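Local coordinates for P protein (Mumps virus, PDB 3BBZ) that binds the viral nucleocapsid through this small three-helix domain of the phosphoprotein, and so probably tethers the viral polymerase to its template, at residues A[5-8]-A[9-12]; A[13-17]-A[18-22]; A[22-25]-A[26-29]; A[32-35]-A[36-40]. The protein carries 1 engineered substitution. All blocks are in the same frame, centred on the assembly; numbering follows the deposited sequence.

Contact 1: A[5-8]-A[9-12]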
# COMPACT_ATOMS: atom_id res chain seq x y z
N VAL A 5 -8.98 -3.65 0.61
CA VAL A 5 -8.66 -5.03 1.03
C VAL A 5 -7.53 -5.54 0.16
O VAL A 5 -6.54 -6.03 0.68
CB VAL A 5 -9.88 -5.97 0.93
CG1 VAL A 5 -9.53 -7.43 1.34
CG2 VAL A 5 -11.04 -5.37 1.78
N MET A 6 -7.68 -5.38 -1.16
CA MET A 6 -6.66 -5.78 -2.14
C MET A 6 -5.31 -5.14 -1.85
O MET A 6 -4.30 -5.84 -1.83
CB MET A 6 -7.10 -5.39 -3.57
CG MET A 6 -8.23 -6.20 -4.20
SD MET A 6 -8.13 -7.98 -3.87
CE MET A 6 -9.16 -8.18 -2.39
N ILE A 7 -5.28 -3.81 -1.65
CA ILE A 7 -4.00 -3.10 -1.37
C ILE A 7 -3.46 -3.45 0.01
O ILE A 7 -2.24 -3.54 0.15
CB ILE A 7 -4.08 -1.55 -1.61
CG1 ILE A 7 -4.59 -1.24 -3.04
CG2 ILE A 7 -2.71 -0.84 -1.35
CD1 ILE A 7 -5.19 0.20 -3.18
N THR A 8 -4.32 -3.71 1.01
CA THR A 8 -3.79 -4.20 2.29
C THR A 8 -3.08 -5.55 2.10
O THR A 8 -2.04 -5.75 2.66
CB THR A 8 -4.83 -4.31 3.40
OG1 THR A 8 -5.47 -3.05 3.54
CG2 THR A 8 -4.18 -4.68 4.75
N LYS A 9 -3.64 -6.44 1.26
CA LYS A 9 -2.99 -7.72 0.96
C LYS A 9 -1.74 -7.54 0.16
O LYS A 9 -0.77 -8.29 0.37
CB LYS A 9 -3.97 -8.65 0.24
CG LYS A 9 -5.21 -8.99 1.12
CD LYS A 9 -6.14 -9.95 0.52
CE LYS A 9 -5.51 -11.38 0.42
NZ LYS A 9 -4.95 -11.88 1.72
N MET A 10 -1.73 -6.56 -0.75
CA MET A 10 -0.48 -6.23 -1.45
C MET A 10 0.65 -5.88 -0.51
O MET A 10 1.78 -6.29 -0.72
CB MET A 10 -0.65 -5.11 -2.48
CG MET A 10 -1.39 -5.54 -3.73
SD MET A 10 -1.60 -4.10 -4.77
CE MET A 10 -2.91 -4.61 -5.82
N ILE A 11 0.34 -5.12 0.51
CA ILE A 11 1.36 -4.65 1.43
C ILE A 11 1.90 -5.84 2.21
O ILE A 11 3.11 -6.04 2.29
CB ILE A 11 0.78 -3.58 2.41
CG1 ILE A 11 0.36 -2.34 1.65
CG2 ILE A 11 1.86 -3.21 3.47
CD1 ILE A 11 -0.64 -1.43 2.38
N THR A 12 0.99 -6.62 2.79
CA THR A 12 1.33 -7.86 3.52
C THR A 12 2.25 -8.78 2.69
O THR A 12 3.27 -9.28 3.20
CB THR A 12 0.03 -8.54 4.05
OG1 THR A 12 -0.57 -7.72 5.07
CG2 THR A 12 0.29 -9.92 4.66
O HOH W 1 -0.31 -5.15 5.33
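Ile7 and Ile11, one turn apart on helix 3-14, meet on the buried side of that helix, Ile7 CG2 lying 4.3 Å from Ile11 CD1. This apolar pairing extends to Met10, whose SD stands 4.5 Å from Ile7 CG1; with CG anti to its carbonyl carbon (chi1 -73°) and the chain extended beyond, the thioether is carried back along the helix beside Ile7. At the outer side Lys9 runs its aliphatic part past the preceding turn, CG 3.3 Å from Val5 O, before the bends at chi3 and chi4 turn the ammonium end away.

The main-chain bonds are those of a regular alpha-helix, as in Met10 N to Met6 O at 2.9 Å. Thr8 O carries a larger load. It accepts from Thr12 N at 3.2 Å in a practically straight bond (179°), more weakly from Ile11 N, and from a water that also bonds Thr12 OG1 at 2.6 Å. The hydroxyl of Thr8 itself turns back to Lys4 O.

Leu28 and Phe24 of helix 18-29 and Ile44 of helix 34-47 pack on the isoleucines. The chemistry implies a helix with two unlike sides: buried isoleucines face the bundle, while the hydrated Thr12 hydroxyl and the Lys9 amine lie outward, along with the exposed Val5 and Met6.

Contact 2: A[13-17]-A[18-22]. Engineered in segment 13-17: Ser14 (natural residue Cys). With FMT (formic acid), chain E.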
# COMPACT_ATOMS: atom_id res chain seq x y z
N ASP A 13 1.95 -8.93 1.40
CA ASP A 13 2.66 -9.87 0.54
C ASP A 13 4.02 -9.37 0.07
O ASP A 13 4.92 -10.18 -0.17
CB ASP A 13 1.83 -10.20 -0.71
CG ASP A 13 0.72 -11.17 -0.43
OD1 ASP A 13 0.80 -11.86 0.61
OD2 ASP A 13 -0.22 -11.27 -1.26
N SER A 14 4.13 -8.06 -0.10
CA SER A 14 5.21 -7.48 -0.84
C SER A 14 6.21 -6.86 0.12
O SER A 14 7.41 -7.03 -0.04
CB SER A 14 4.68 -6.44 -1.85
OG SER A 14 3.62 -6.95 -2.73
N VAL A 15 5.70 -6.12 1.09
CA VAL A 15 6.52 -5.39 2.07
C VAL A 15 6.83 -6.27 3.29
O VAL A 15 5.94 -6.59 4.11
CB VAL A 15 5.83 -4.04 2.47
CG1 VAL A 15 6.77 -3.17 3.29
CG2 VAL A 15 5.33 -3.29 1.21
N ALA A 16 8.11 -6.67 3.38
CA ALA A 16 8.62 -7.52 4.46
C ALA A 16 9.12 -6.69 5.63
O ALA A 16 9.05 -7.16 6.78
CB ALA A 16 9.72 -8.48 3.95
N ASN A 17 9.61 -5.47 5.37
CA ASN A 17 10.13 -4.62 6.45
C ASN A 17 8.96 -3.97 7.23
O ASN A 17 8.12 -3.26 6.65
CB ASN A 17 11.22 -3.68 5.91
CG ASN A 17 11.50 -2.47 6.81
OD1 ASN A 17 10.69 -1.58 6.93
ND2 ASN A 17 12.67 -2.40 7.38
N PRO A 18 8.87 -4.30 8.53
CA PRO A 18 7.68 -3.97 9.34
C PRO A 18 7.42 -2.47 9.50
O PRO A 18 6.27 -2.07 9.57
CB PRO A 18 7.94 -4.68 10.67
CG PRO A 18 8.91 -5.78 10.29
CD PRO A 18 9.83 -5.08 9.34
N GLN A 19 8.46 -1.65 9.49
CA GLN A 19 8.25 -0.21 9.56
C GLN A 19 7.68 0.32 8.23
O GLN A 19 6.78 1.17 8.23
CB GLN A 19 9.53 0.54 9.99
CG GLN A 19 9.84 0.49 11.49
CD GLN A 19 11.06 1.35 11.90
OE1 GLN A 19 12.00 1.51 11.14
NE2 GLN A 19 11.02 1.90 13.09
N MET A 20 8.16 -0.20 7.10
CA MET A 20 7.60 0.20 5.79
C MET A 20 6.14 -0.24 5.68
O MET A 20 5.29 0.48 5.12
CB MET A 20 8.41 -0.36 4.64
CG MET A 20 9.71 0.35 4.38
SD MET A 20 10.59 -0.47 3.06
CE MET A 20 9.43 -0.26 1.73
N LYS A 21 5.85 -1.38 6.29
CA LYS A 21 4.52 -1.99 6.25
C LYS A 21 3.55 -1.12 7.01
O LYS A 21 2.48 -0.85 6.49
CB LYS A 21 4.58 -3.42 6.83
CG LYS A 21 3.29 -4.26 6.80
CD LYS A 21 3.63 -5.75 7.03
CE LYS A 21 2.50 -6.50 7.70
NZ LYS A 21 2.96 -7.82 8.28
N GLN A 22 3.95 -0.67 8.21
CA GLN A 22 3.11 0.22 9.08
C GLN A 22 2.86 1.56 8.41
O GLN A 22 1.77 2.09 8.56
CB GLN A 22 3.72 0.54 10.46
CG GLN A 22 4.21 -0.68 11.33
CD GLN A 22 5.38 -0.31 12.32
OE1 GLN A 22 5.68 0.89 12.57
NE2 GLN A 22 6.07 -1.34 12.83
C FMT E . 10.16 -5.14 1.44
O1 FMT E . 9.99 -4.66 2.57
O2 FMT E . 10.03 -6.34 1.19
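Lys21 N donates to Asn17 O at 3.0 Å, in the carbonyl plane, and this bond opens helix 18-29 just after the backbone has left helix 3-14. Val15 is the first residue beyond the helical conformation, and with Asn17 it takes up extended angles (psi 109° and 118°) on either side of Ala16.

Asn17 is the N-cap. Its CG stands anti to the backbone N (chi1 161°), which swings OD1 over the first turn to accept from Met20 N at 2.9 Å, the amide nitrogen lying nearly along the C=O axis. Met20 crosses the Asn17 side chain at about a right angle and brings CG within 3.3 Å of the same OD1. This N-capped turn joins the first two helices of the three-helix bundle.

Beneath the cap, Val15 CG1 reaches across the turn to Met20 CB at 3.5 Å and also comes 3.6 Å from Lys21 N, while Lys21 CD passes 3.8 Å from Val15 O as the extended chain leads off. A formic acid molecule, probably from the crystallisation liquor, takes up the turn's amides: Ala16 N bonds to its O2 and more weakly to its O1, and Asn17 N bonds to O1 at 2.9 Å.

Contact 3: A[22-25]-A[26-29]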
# COMPACT_ATOMS: atom_id res chain seq x y z
N GLN A 22 3.95 -0.67 8.21
CA GLN A 22 3.11 0.22 9.08
C GLN A 22 2.86 1.56 8.41
O GLN A 22 1.77 2.09 8.56
CB GLN A 22 3.72 0.54 10.46
CG GLN A 22 4.21 -0.68 11.33
CD GLN A 22 5.38 -0.31 12.32
OE1 GLN A 22 5.68 0.89 12.57
NE2 GLN A 22 6.07 -1.34 12.83
N ALA A 23 3.88 2.11 7.72
CA ALA A 23 3.75 3.40 7.02
C ALA A 23 2.80 3.33 5.84
O ALA A 23 1.96 4.22 5.68
CB ALA A 23 5.13 3.95 6.57
N PHE A 24 2.89 2.24 5.04
CA PHE A 24 1.98 2.03 3.91
C PHE A 24 0.53 1.86 4.37
O PHE A 24 -0.42 2.39 3.75
CB PHE A 24 2.40 0.79 3.11
CG PHE A 24 3.30 1.08 1.94
CD1 PHE A 24 4.48 0.34 1.74
CD2 PHE A 24 2.99 2.06 1.03
CE1 PHE A 24 5.34 0.60 0.63
CE2 PHE A 24 3.85 2.34 -0.07
CZ PHE A 24 5.00 1.60 -0.27
N GLU A 25 0.36 1.17 5.50
CA GLU A 25 -0.98 0.92 6.04
C GLU A 25 -1.56 2.21 6.63
O GLU A 25 -2.76 2.47 6.53
CB GLU A 25 -0.92 -0.15 7.13
CG GLU A 25 -0.74 -1.59 6.65
CD GLU A 25 -0.50 -2.58 7.81
OE1 GLU A 25 -0.41 -2.13 9.00
OE2 GLU A 25 -0.43 -3.81 7.53
N GLN A 26 -0.70 3.04 7.25
CA GLN A 26 -1.13 4.38 7.65
C GLN A 26 -1.51 5.19 6.43
O GLN A 26 -2.53 5.82 6.44
CB GLN A 26 -0.03 5.11 8.44
CG GLN A 26 0.14 4.61 9.90
CD GLN A 26 -0.57 5.49 10.93
OE1 GLN A 26 -1.40 6.31 10.57
NE2 GLN A 26 -0.25 5.30 12.23
N ARG A 27 -0.68 5.16 5.38
CA ARG A 27 -1.00 5.80 4.09
C ARG A 27 -2.33 5.32 3.49
O ARG A 27 -3.17 6.12 3.08
CB ARG A 27 0.16 5.58 3.11
CG ARG A 27 0.23 6.57 1.96
CD ARG A 27 1.61 6.59 1.25
NE ARG A 27 1.47 7.18 -0.09
CZ ARG A 27 2.21 6.86 -1.15
NH1 ARG A 27 3.18 5.95 -1.07
NH2 ARG A 27 2.00 7.46 -2.32
N LEU A 28 -2.53 4.01 3.46
CA LEU A 28 -3.72 3.45 2.87
C LEU A 28 -4.97 3.81 3.66
O LEU A 28 -6.00 4.14 3.06
CB LEU A 28 -3.59 1.94 2.73
CG LEU A 28 -4.71 1.16 2.04
CD1 LEU A 28 -4.97 1.65 0.63
CD2 LEU A 28 -4.40 -0.36 2.06
N ALA A 29 -4.86 3.78 4.99
CA ALA A 29 -6.01 4.06 5.85
C ALA A 29 -6.53 5.51 5.67
O ALA A 29 -7.71 5.78 5.91
CB ALA A 29 -5.66 3.79 7.30
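Arg27 and Phe24, three residues apart on helix 18-29, send their side chains side by side in the same direction. Followed outward, Arg27 begins with CB close against the preceding turn, 3.3 Å from Phe24 O and 3.4 Å from Ala23 O. Its CG lies anti to the backbone N (chi1 -158°), and the chain stays extended from there to NE, so that the aliphatic part is used as a spacer rather than folded on the helix. NE comes against Ile40 CG1 of helix 34-47. At the tip, NH1 stands 3.8 Å from Phe24 CE2, with the guanidinium and ring planes only 20° apart; the approach is oblique. Beyond the two segments, NH1 also makes a salt bridge to Asp43 OD2, which ties helix 18-29 to helix 34-47 within the three-helix bundle, beside the buried Phe24, and probably fixes the rotation of the guanidinium. Phe24 touches Ser47 and Leu28 touches Leu37, both of helix 34-47.

Leu28 sets its CB 3.4 Å from Phe24 O. The main chain beneath is regular helix: Arg27 N donates to Ala23 O at 2.8 Å and Leu28 N to Phe24 O at 2.7 Å. Toward solvent, Gln26 lays CG 3.3 Å from Gln22 O, then bends at chi2 to lead its amide away.

Contact 4: A[32-35]-A[36-40]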
# COMPACT_ATOMS: atom_id res chain seq x y z
N SER A 32 -8.59 7.60 -0.01
CA SER A 32 -9.77 6.92 -0.48
C SER A 32 -10.06 7.15 -1.96
O SER A 32 -10.88 6.42 -2.53
CB SER A 32 -10.97 7.35 0.35
OG SER A 32 -11.16 8.76 0.27
N THR A 33 -9.42 8.12 -2.59
CA THR A 33 -9.76 8.43 -3.98
C THR A 33 -8.93 7.55 -4.90
O THR A 33 -7.87 7.06 -4.50
CB THR A 33 -9.48 9.90 -4.32
OG1 THR A 33 -8.08 10.15 -4.16
CG2 THR A 33 -10.27 10.81 -3.40
N GLU A 34 -9.39 7.39 -6.15
CA GLU A 34 -8.76 6.49 -7.10
C GLU A 34 -7.33 6.94 -7.38
O GLU A 34 -6.42 6.09 -7.45
CB GLU A 34 -9.60 6.34 -8.39
CG GLU A 34 -8.95 5.35 -9.42
CD GLU A 34 -9.51 5.46 -10.85
OE1 GLU A 34 -10.70 5.79 -11.01
OE2 GLU A 34 -8.76 5.18 -11.82
N ASP A 35 -7.13 8.26 -7.49
CA ASP A 35 -5.82 8.90 -7.67
C ASP A 35 -4.83 8.54 -6.56
O ASP A 35 -3.73 8.09 -6.85
CB ASP A 35 -5.94 10.45 -7.77
CG ASP A 35 -6.33 10.93 -9.20
OD1 ASP A 35 -6.64 10.08 -10.06
OD2 ASP A 35 -6.35 12.16 -9.47
N ALA A 36 -5.24 8.72 -5.30
CA ALA A 36 -4.41 8.41 -4.14
C ALA A 36 -4.08 6.94 -4.03
O ALA A 36 -2.94 6.58 -3.68
CB ALA A 36 -5.09 8.85 -2.86
N LEU A 37 -5.06 6.09 -4.32
CA LEU A 37 -4.87 4.65 -4.25
C LEU A 37 -3.89 4.15 -5.32
O LEU A 37 -3.02 3.33 -5.01
CB LEU A 37 -6.19 3.91 -4.25
CG LEU A 37 -7.17 4.16 -3.07
CD1 LEU A 37 -8.41 3.27 -3.23
CD2 LEU A 37 -6.57 3.91 -1.71
N ASN A 38 -3.96 4.72 -6.54
CA ASN A 38 -3.03 4.37 -7.62
C ASN A 38 -1.58 4.71 -7.25
O ASN A 38 -0.65 3.94 -7.52
CB ASN A 38 -3.39 5.09 -8.92
CG ASN A 38 -4.62 4.46 -9.62
OD1 ASN A 38 -5.06 3.39 -9.25
ND2 ASN A 38 -5.15 5.15 -10.60
N ASP A 39 -1.41 5.87 -6.60
CA ASP A 39 -0.10 6.34 -6.15
C ASP A 39 0.48 5.43 -5.05
O ASP A 39 1.66 5.09 -5.08
CB ASP A 39 -0.21 7.75 -5.64
CG ASP A 39 -0.42 8.79 -6.74
OD1 ASP A 39 -0.55 8.45 -7.96
OD2 ASP A 39 -0.49 9.98 -6.34
N ILE A 40 -0.36 4.97 -4.13
CA ILE A 40 0.07 3.99 -3.14
C ILE A 40 0.46 2.65 -3.79
O ILE A 40 1.53 2.14 -3.54
CB ILE A 40 -1.02 3.78 -2.05
CG1 ILE A 40 -1.22 5.09 -1.31
CG2 ILE A 40 -0.56 2.72 -1.02
CD1 ILE A 40 -2.51 5.13 -0.40
O HOH W 2 -4.66 7.62 -11.20
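Glu34 and Asn38, a turn apart at the start of helix 34-47, illustrate how neighbouring polar side chains can lie close without bonding directly. They cross obliquely, the carboxylate and amide planes 76° apart, and Glu34 OE2 remains 3.8 Å from Asn38 ND2. Because Glu34 CG is anti to the backbone N (chi1 -179°), the chain passes alongside the Asn38 amide, CG lying 4.0 Å from Asn38 ND2. The amide of Asn38 keeps close to the helix, its CG 3.3 Å from Glu34 O, the carbonyl that accepts from Asn38 N. In addition, a water takes a hydrogen bond from Asn38 ND2 at 2.6 Å and gives a weak one to Asp35 OD1, bridging the first turn to the next.

Thr33 is the N-cap. With OG1 held between the backbone N and the carbonyl carbon (chi1 62°), the hydroxyl leans over the first turn and accepts a long, weak bond from Ala36 N at 3.4 Å, with the methyl of Ala36 at its flank. The main-chain bond is firmer: Leu37 N meets Thr33 O at 3.0 Å almost head-on to the carbonyl. The acidic groups of Glu34 and Asp35 at this amino-terminal end would be expected to sit favourably in the helix dipole.

Leu37 turns the other way from this polar face. It packs against Ile7 and Gln3 of helix 3-14, while Ile40 and Ala36 rest against Ala31 in the loop that links helices 18-29 and 34-47.

Overall arrangement
The four contacts follow one another along the chain and sample all three helices of the bundle: contact 1 on helix 3-14, contact 2 at the turn into helix 18-29, contact 3 on that helix, and contact 4 at the start of helix 34-47. Contacts 1 and 3 have centres about 10 Å apart and meet through Ile11, Phe24 and Leu28; contact 4 joins them through Leu37 and Ile40. Contacts 2 and 4, whose centres are about 19 Å apart, lie on opposite sides of the chain's centre and do not touch. Capped helix starts thus flank a small shared core. The domain is described as a molten globule whose folding was induced by crystallization, so this packing may reflect the crystal state.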